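Tetratricopeptide repeat protein (Parabacteroides merdae ATCC 43184, PDB 4R7S) is of unknown function but, as an all-helical tetratricopeptide repeat protein, probably serves as a scaffold that binds other proteins or peptides. Local coordinates at residues R183-L186 with Y187-G191; Y159-S162 with E163-N167; R195-A198 with D199-K202. All coordinates share one frame; numbering follows the deposited sequence.

Contact 1: residues R183-L186 with Y187-G191; sequences RADL and YFMMG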
loop_
_atom_site.group_PDB
_atom_site.type_symbol
_atom_site.label_atom_id
_atom_site.label_comp_id
_atom_site.label_asym_id
_atom_site.label_seq_id
_atom_site.Cartn_x
_atom_site.Cartn_y
_atom_site.Cartn_z
ATOM N N ARG A 183 14.820 -8.445 -0.663
ATOM C CA ARG A 183 15.780 -9.490 -0.990
ATOM C C ARG A 183 15.791 -10.568 0.093
ATOM O O ARG A 183 15.840 -11.753 -0.264
ATOM C CB ARG A 183 17.201 -8.931 -1.223
ATOM C CG ARG A 183 18.099 -9.966 -1.878
ATOM C CD ARG A 183 19.400 -9.388 -2.374
ATOM N NE ARG A 183 20.248 -9.019 -1.256
ATOM C CZ ARG A 183 21.418 -8.420 -1.385
ATOM N NH1 ARG A 183 21.895 -8.141 -2.590
ATOM N NH2 ARG A 183 22.134 -8.111 -0.314
ATOM N N ALA A 184 15.753 -10.175 1.399
ATOM C CA ALA A 184 15.723 -11.153 2.501
ATOM C C ALA A 184 14.497 -12.074 2.365
ATOM O O ALA A 184 14.623 -13.281 2.533
ATOM C CB ALA A 184 15.710 -10.459 3.863
ATOM N N ASP A 185 13.336 -11.507 2.009
ATOM C CA ASP A 185 12.095 -12.263 1.844
ATOM C C ASP A 185 12.241 -13.258 0.708
ATOM O O ASP A 185 11.732 -14.380 0.812
ATOM C CB ASP A 185 10.884 -11.336 1.614
ATOM C CG ASP A 185 9.555 -12.066 1.742
ATOM O OD1 ASP A 185 9.261 -12.569 2.850
ATOM O OD2 ASP A 185 8.835 -12.184 0.718
ATOM N N LEU A 186 12.943 -12.856 -0.359
ATOM C CA LEU A 186 13.218 -13.732 -1.497
ATOM C C LEU A 186 14.104 -14.889 -1.052
ATOM O O LEU A 186 13.820 -16.038 -1.397
ATOM C CB LEU A 186 13.901 -12.967 -2.649
ATOM C CG LEU A 186 14.609 -13.841 -3.689
ATOM C CD1 LEU A 186 13.617 -14.559 -4.576
ATOM C CD2 LEU A 186 15.496 -13.018 -4.521
ATOM N N TYR A 187 15.165 -14.587 -0.274
ATOM C CA TYR A 187 16.077 -15.615 0.211
ATOM C C TYR A 187 15.351 -16.614 1.125
ATOM O O TYR A 187 15.568 -17.820 0.996
ATOM C CB TYR A 187 17.283 -14.995 0.900
ATOM C CG TYR A 187 18.265 -14.344 -0.056
ATOM C CD1 TYR A 187 18.537 -14.910 -1.303
ATOM C CD2 TYR A 187 19.000 -13.224 0.326
ATOM C CE1 TYR A 187 19.478 -14.342 -2.169
ATOM C CE2 TYR A 187 19.950 -12.652 -0.527
ATOM C CZ TYR A 187 20.176 -13.207 -1.779
ATOM O OH TYR A 187 21.112 -12.649 -2.617
ATOM N N PHE A 188 14.430 -16.127 1.962
ATOM C CA PHE A 188 13.664 -17.014 2.829
ATOM C C PHE A 188 12.789 -17.922 1.980
ATOM O O PHE A 188 12.806 -19.132 2.195
ATOM C CB PHE A 188 12.832 -16.232 3.837
ATOM C CG PHE A 188 11.867 -17.075 4.638
ATOM C CD1 PHE A 188 12.305 -17.819 5.722
ATOM C CD2 PHE A 188 10.504 -17.062 4.354
ATOM C CE1 PHE A 188 11.406 -18.559 6.495
ATOM C CE2 PHE A 188 9.610 -17.820 5.107
ATOM C CZ PHE A 188 10.065 -18.562 6.177
HETATM N N MSE A 189 12.070 -17.357 0.983
HETATM C CA MSE A 189 11.226 -18.169 0.104
HETATM C C MSE A 189 12.040 -19.169 -0.720
HETATM O O MSE A 189 11.474 -20.109 -1.265
HETATM C CB MSE A 189 10.403 -17.300 -0.828
HETATM C CG MSE A 189 9.289 -16.584 -0.122
HETATM SE SE MSE A 189 8.170 -15.618 -1.389
HETATM C CE MSE A 189 7.356 -17.211 -2.403
HETATM N N MSE A 190 13.345 -18.954 -0.822
HETATM C CA MSE A 190 14.261 -19.808 -1.572
HETATM C C MSE A 190 14.843 -20.932 -0.711
HETATM O O MSE A 190 15.534 -21.798 -1.256
HETATM C CB MSE A 190 15.436 -18.965 -2.132
HETATM C CG MSE A 190 15.093 -18.191 -3.365
HETATM SE SE MSE A 190 16.632 -17.172 -3.964
HETATM C CE MSE A 190 17.570 -18.635 -4.942
ATOM N N GLY A 191 14.633 -20.858 0.614
ATOM C CA GLY A 191 15.166 -21.790 1.609
ATOM C C GLY A 191 16.556 -21.399 2.073
ATOM O O GLY A 191 17.205 -22.150 2.803
#
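Arg183 and Tyr187, one turn apart on helix 178-189 of this tetratricopeptide repeat solenoid, run side by side in the same direction. The methylene CG of Arg183 touches the ring carbon CE2 of Tyr187 at 3.5 Å, and its CD and NE continue alongside toward the hydroxyl end of the ring. Guanidinium and phenol planes are 35° apart, too inclined for a flat stack. With CG of Tyr187 anti to its carbonyl carbon (chi1 -73°), the ring swings back over the preceding turn, where CD2 also lies against the backbone oxygen of Arg183.

At the C-terminal end, Leu186 meets the selenomethionine Met190 in an apolar contact, CG to SE 3.9 Å, while CG of Met190 rests against Leu186 O. The backbone bond from Met190 N to Leu186 O is weak. Gly191 then leaves the helix with positive phi in a Schellman motif, its N bonded to Phe188 O at 3.0 Å.

Further out, both polar ends of the leading pair are held by neighbouring helices. Arg183 forms a salt bridge with Asp199 and a hydrogen bond with Asn167, while the Tyr187 hydroxyl bonds to Glu163 and, weakly, to Arg195. A phenylalanine here would probably leave Glu163 OE2 without its hydroxyl partner and remove the weak link to Arg195. Asp185 forms a salt bridge with Lys154 on helix 143-156; its OD2 stands 4.1 Å from SE of selenomethionine Met189.

Contact 2: residues Y159-S162 with E163-N167; sequences YDES and ERIFN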
loop_
_atom_site.group_PDB
_atom_site.type_symbol
_atom_site.label_atom_id
_atom_site.label_comp_id
_atom_site.label_asym_id
_atom_site.label_seq_id
_atom_site.Cartn_x
_atom_site.Cartn_y
_atom_site.Cartn_z
ATOM N N TYR A 159 13.212 -17.341 -8.976
ATOM C CA TYR A 159 14.048 -16.848 -7.894
ATOM C C TYR A 159 15.341 -16.222 -8.366
ATOM O O TYR A 159 15.725 -15.191 -7.825
ATOM C CB TYR A 159 14.326 -17.971 -6.885
ATOM C CG TYR A 159 13.056 -18.510 -6.256
ATOM C CD1 TYR A 159 12.187 -17.672 -5.564
ATOM C CD2 TYR A 159 12.713 -19.858 -6.368
ATOM C CE1 TYR A 159 10.996 -18.150 -5.016
ATOM C CE2 TYR A 159 11.538 -20.357 -5.789
ATOM C CZ TYR A 159 10.679 -19.493 -5.119
ATOM O OH TYR A 159 9.488 -19.934 -4.581
ATOM N N ASP A 160 15.971 -16.778 -9.402
ATOM C CA ASP A 160 17.223 -16.253 -9.939
ATOM C C ASP A 160 17.015 -14.937 -10.639
ATOM O O ASP A 160 17.896 -14.062 -10.585
ATOM C CB ASP A 160 17.864 -17.262 -10.903
ATOM C CG ASP A 160 18.392 -18.528 -10.238
ATOM O OD1 ASP A 160 18.759 -18.467 -9.024
ATOM O OD2 ASP A 160 18.491 -19.567 -10.940
ATOM N N GLU A 161 15.866 -14.787 -11.317
ATOM C CA GLU A 161 15.560 -13.538 -12.005
ATOM C C GLU A 161 15.289 -12.462 -10.935
ATOM O O GLU A 161 15.874 -11.369 -10.976
ATOM C CB GLU A 161 14.388 -13.719 -12.997
ATOM C CG GLU A 161 14.112 -12.539 -13.932
ATOM C CD GLU A 161 15.248 -11.783 -14.615
ATOM O OE1 GLU A 161 16.427 -12.192 -14.494
ATOM O OE2 GLU A 161 14.948 -10.742 -15.247
ATOM N N SER A 162 14.498 -12.836 -9.924
ATOM C CA SER A 162 14.177 -11.974 -8.819
ATOM C C SER A 162 15.455 -11.501 -8.107
ATOM O O SER A 162 15.598 -10.311 -7.792
ATOM C CB SER A 162 13.261 -12.717 -7.853
ATOM O OG SER A 162 12.845 -11.838 -6.826
ATOM N N GLU A 163 16.382 -12.436 -7.863
ATOM C CA GLU A 163 17.637 -12.145 -7.176
ATOM C C GLU A 163 18.499 -11.215 -8.011
ATOM O O GLU A 163 19.103 -10.298 -7.459
ATOM C CB GLU A 163 18.385 -13.449 -6.848
ATOM C CG GLU A 163 19.661 -13.196 -6.061
ATOM C CD GLU A 163 20.612 -14.359 -5.892
ATOM O OE1 GLU A 163 20.634 -15.278 -6.742
ATOM O OE2 GLU A 163 21.374 -14.323 -4.908
ATOM N N ARG A 164 18.543 -11.435 -9.341
ATOM C CA ARG A 164 19.304 -10.574 -10.236
ATOM C C ARG A 164 18.817 -9.115 -10.128
ATOM O O ARG A 164 19.651 -8.209 -10.014
ATOM C CB ARG A 164 19.183 -11.078 -11.681
ATOM C CG ARG A 164 20.099 -10.355 -12.654
ATOM C CD ARG A 164 19.675 -10.523 -14.107
ATOM N NE ARG A 164 18.290 -10.108 -14.374
ATOM C CZ ARG A 164 17.878 -8.855 -14.532
ATOM N NH1 ARG A 164 18.736 -7.844 -14.414
ATOM N NH2 ARG A 164 16.604 -8.597 -14.798
ATOM N N ILE A 165 17.473 -8.902 -10.119
ATOM C CA ILE A 165 16.855 -7.570 -10.044
ATOM C C ILE A 165 17.191 -6.906 -8.702
ATOM O O ILE A 165 17.631 -5.755 -8.696
ATOM C CB ILE A 165 15.330 -7.618 -10.291
ATOM C CG1 ILE A 165 15.031 -8.217 -11.675
ATOM C CG2 ILE A 165 14.713 -6.202 -10.127
ATOM C CD1 ILE A 165 13.585 -8.658 -11.926
ATOM N N PHE A 166 16.995 -7.628 -7.581
ATOM C CA PHE A 166 17.310 -7.097 -6.257
ATOM C C PHE A 166 18.782 -6.801 -6.146
ATOM O O PHE A 166 19.131 -5.811 -5.528
ATOM C CB PHE A 166 16.900 -8.065 -5.131
ATOM C CG PHE A 166 15.453 -7.993 -4.739
ATOM C CD1 PHE A 166 14.944 -6.866 -4.098
ATOM C CD2 PHE A 166 14.602 -9.058 -4.974
ATOM C CE1 PHE A 166 13.593 -6.800 -3.727
ATOM C CE2 PHE A 166 13.259 -9.000 -4.589
ATOM C CZ PHE A 166 12.759 -7.866 -3.982
ATOM N N ASN A 167 19.651 -7.638 -6.725
ATOM C CA ASN A 167 21.084 -7.357 -6.633
ATOM C C ASN A 167 21.420 -6.068 -7.401
ATOM O O ASN A 167 22.202 -5.241 -6.907
ATOM C CB ASN A 167 21.946 -8.538 -7.116
ATOM C CG ASN A 167 21.899 -9.744 -6.205
ATOM O OD1 ASN A 167 21.603 -9.657 -5.000
ATOM N ND2 ASN A 167 22.206 -10.912 -6.767
HETATM O O HOH W 1 20.622 -14.316 -9.985
#
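A salt bridge between residues three apart, Glu161 and Arg164, marks the outer side of the first turns of helix 159-172, whose other sides pack on helices 143-156 and 178-189. The two side chains lie alongside each other, and Arg164 grips the carboxylate side-on with two nitrogens. Its NE reaches Glu161 OE1 at 2.8 Å, nearly straight at 176°, and its NH2 reaches Glu161 OE2 at 2.7 Å. Both oxygens sit close to the guanidinium plane, but the carboxylate is turned 35° from it, and both nitrogens therefore approach from out of the carboxylate plane, the one at OE1 on its syn side. Glu161 can present both oxygens because its chain bends at chi2 (43°), folding the carboxylate forward along the helix; Arg164 bends at chi3 to meet it. Two bonds on two atoms restrict rotation of either group.

On the inward side, beginning with the very next residue, Ser162 OG lies 3.6 Å from Phe166 CE2, while CD2 of the same ring sits 3.2 Å from Ser162 O, which accepts the N-H of Phe166 at 3.0 Å. The hydroxyl itself is hydrogen-bonded to the backbone oxygen of Ala150, and Phe166 packs on Leu147 and Ala150, all on helix 143-156. Glu163 extends toward Tyr187, which its OE2 binds. Its OE1 is 4.3 Å from Asp160 OD1, an approach of like charges. A water donates to the backbone oxygen of Asp160 and, weakly, to Glu163 OE1. Helix 159-172 thus packs against the helices before and after it in the chain, consistent with the stacked antiparallel helices of tetratricopeptide repeats.

Contact 3: residues R195-A198 with D199-K202; sequences RAMA and DIEK. With EDO (1,2-ethanediol), chain G.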
loop_
_atom_site.group_PDB
_atom_site.type_symbol
_atom_site.label_atom_id
_atom_site.label_comp_id
_atom_site.label_asym_id
_atom_site.label_seq_id
_atom_site.Cartn_x
_atom_site.Cartn_y
_atom_site.Cartn_z
ATOM N N ARG A 195 21.555 -16.849 4.415
ATOM C CA ARG A 195 21.756 -15.700 3.514
ATOM C C ARG A 195 20.741 -14.578 3.817
ATOM O O ARG A 195 21.123 -13.401 3.819
ATOM C CB ARG A 195 21.678 -16.093 2.029
ATOM C CG ARG A 195 22.300 -15.000 1.137
ATOM C CD ARG A 195 22.632 -15.495 -0.250
ATOM N NE ARG A 195 23.265 -14.447 -1.048
ATOM C CZ ARG A 195 24.577 -14.293 -1.213
ATOM N NH1 ARG A 195 25.434 -15.138 -0.638
ATOM N NH2 ARG A 195 25.045 -13.309 -1.966
ATOM N N ALA A 196 19.460 -14.962 4.085
ATOM C CA ALA A 196 18.385 -14.044 4.426
ATOM C C ALA A 196 18.731 -13.277 5.689
ATOM O O ALA A 196 18.549 -12.054 5.736
ATOM C CB ALA A 196 17.088 -14.811 4.622
HETATM N N MSE A 197 19.297 -13.989 6.691
HETATM C CA MSE A 197 19.680 -13.406 7.982
HETATM C C MSE A 197 20.761 -12.357 7.833
HETATM O O MSE A 197 20.748 -11.379 8.576
HETATM C CB MSE A 197 20.143 -14.469 8.974
HETATM C CG MSE A 197 18.992 -15.260 9.597
HETATM SE SE MSE A 197 17.708 -14.150 10.612
HETATM C CE MSE A 197 19.077 -12.610 11.382
ATOM N N ALA A 198 21.690 -12.555 6.875
ATOM C CA ALA A 198 22.750 -11.603 6.585
ATOM C C ALA A 198 22.114 -10.276 6.186
ATOM O O ALA A 198 22.460 -9.248 6.760
ATOM C CB ALA A 198 23.652 -12.138 5.482
ATOM N N ASP A 199 21.129 -10.314 5.254
ATOM C CA ASP A 199 20.363 -9.133 4.805
ATOM C C ASP A 199 19.565 -8.524 5.945
ATOM O O ASP A 199 19.587 -7.296 6.105
ATOM C CB ASP A 199 19.428 -9.475 3.644
ATOM C CG ASP A 199 20.046 -9.369 2.255
ATOM O OD1 ASP A 199 21.207 -8.918 2.145
ATOM O OD2 ASP A 199 19.366 -9.708 1.286
ATOM N N ILE A 200 18.891 -9.376 6.758
ATOM C CA ILE A 200 18.095 -8.939 7.905
ATOM C C ILE A 200 18.985 -8.200 8.932
ATOM O O ILE A 200 18.616 -7.129 9.412
ATOM C CB ILE A 200 17.344 -10.138 8.512
ATOM C CG1 ILE A 200 16.193 -10.571 7.565
ATOM C CG2 ILE A 200 16.803 -9.835 9.937
ATOM C CD1 ILE A 200 15.485 -11.884 7.944
ATOM N N GLU A 201 20.171 -8.740 9.205
ATOM C CA GLU A 201 21.167 -8.195 10.130
ATOM C C GLU A 201 21.611 -6.802 9.690
ATOM O O GLU A 201 21.877 -5.948 10.537
ATOM C CB GLU A 201 22.381 -9.147 10.203
ATOM C CG GLU A 201 23.475 -8.752 11.195
ATOM C CD GLU A 201 23.070 -8.623 12.656
ATOM O OE1 GLU A 201 22.234 -9.427 13.133
ATOM O OE2 GLU A 201 23.610 -7.715 13.330
ATOM N N LYS A 202 21.696 -6.585 8.366
ATOM C CA LYS A 202 22.119 -5.314 7.797
ATOM C C LYS A 202 21.098 -4.224 8.127
ATOM O O LYS A 202 21.486 -3.143 8.545
ATOM C CB LYS A 202 22.352 -5.439 6.271
ATOM C CG LYS A 202 23.040 -4.217 5.666
ATOM C CD LYS A 202 24.154 -4.586 4.697
ATOM C CE LYS A 202 24.962 -3.370 4.276
ATOM N NZ LYS A 202 25.796 -2.808 5.384
HETATM C C1 EDO G . 27.768 -8.574 12.444
HETATM O O1 EDO G . 27.644 -8.297 11.046
HETATM C C2 EDO G . 27.308 -7.379 13.292
HETATM O O2 EDO G . 26.048 -6.874 12.866
HETATM O O HOH W 2 22.442 -11.670 1.644
#
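Helix 193-206 packs between helices 178-189 and 211-223 in the repeat stack, and Met197 and Ile200 form an apolar patch on the side facing the latter. The selenomethionine Met197 folds back on itself, bent at chi2 (-60°) and again at chi3, which brings its methyl CE to 3.9 Å from Ile200 CG2 while SE lies 4.1 Å from CD1 of the same isoleucine. Two branches of Ile200 are therefore touched by the same side chain, through CE and SE. The CG1 branch of Ile200 leans back over the previous turn, 3.3 Å from Ala196 O; that oxygen accepts the N-H of Ile200 in the carbonyl plane. Beyond the pair, Met197 rests on Arg217 and Ile220, and Ile200 on Leu213 and Ile220.

This is the close helix-to-helix packing of a tetratricopeptide repeat array, in which small residues let neighbouring helices approach: Ala196 sits against Tyr187, and Ile200 against Ala184, on helix 178-189. Asp199 turns to that same neighbour. It is buried, and its salt bridge to Arg183 probably favours the charged form. A water donates to Arg195 O at 3.1 Å and, weakly, to Asp199 OD1, while the backbone bond from Asp199 N to Arg195 O is itself weak.

On the exposed side, CB of Glu201 lies 3.2 Å from Met197 O, the acceptor of its own N-H. Its chain bends at chi2 (59°) and carries the carboxylate outward to a 1,2-ethanediol, probably picked up from the crystallisation liquor, whose O2 donates to Glu201 OE2 at 2.6 Å.

Overall arrangement
The three contacts lie on consecutive helices, with contact 1 in the middle: its centre is about 11 Å from that of contact 2 and about 10 Å from that of contact 3, while the centres of contacts 2 and 3 are about 16 Å apart. Two residues of contact 1 bridge both neighbours. Arg183 uses NH1 for Asn167 OD1 (2.9 Å) and NH2 for Asp199 OD1 (2.7 Å); the hydroxyl of Tyr187 meets Glu163 OE2 at 2.8 Å and, more weakly, Arg195 NE. Packing of Leu186 on Glu163 and of Ala184 on Ala196 extends these seams. The ethanediol at Glu201 lies away from this polar network, and no active site is known.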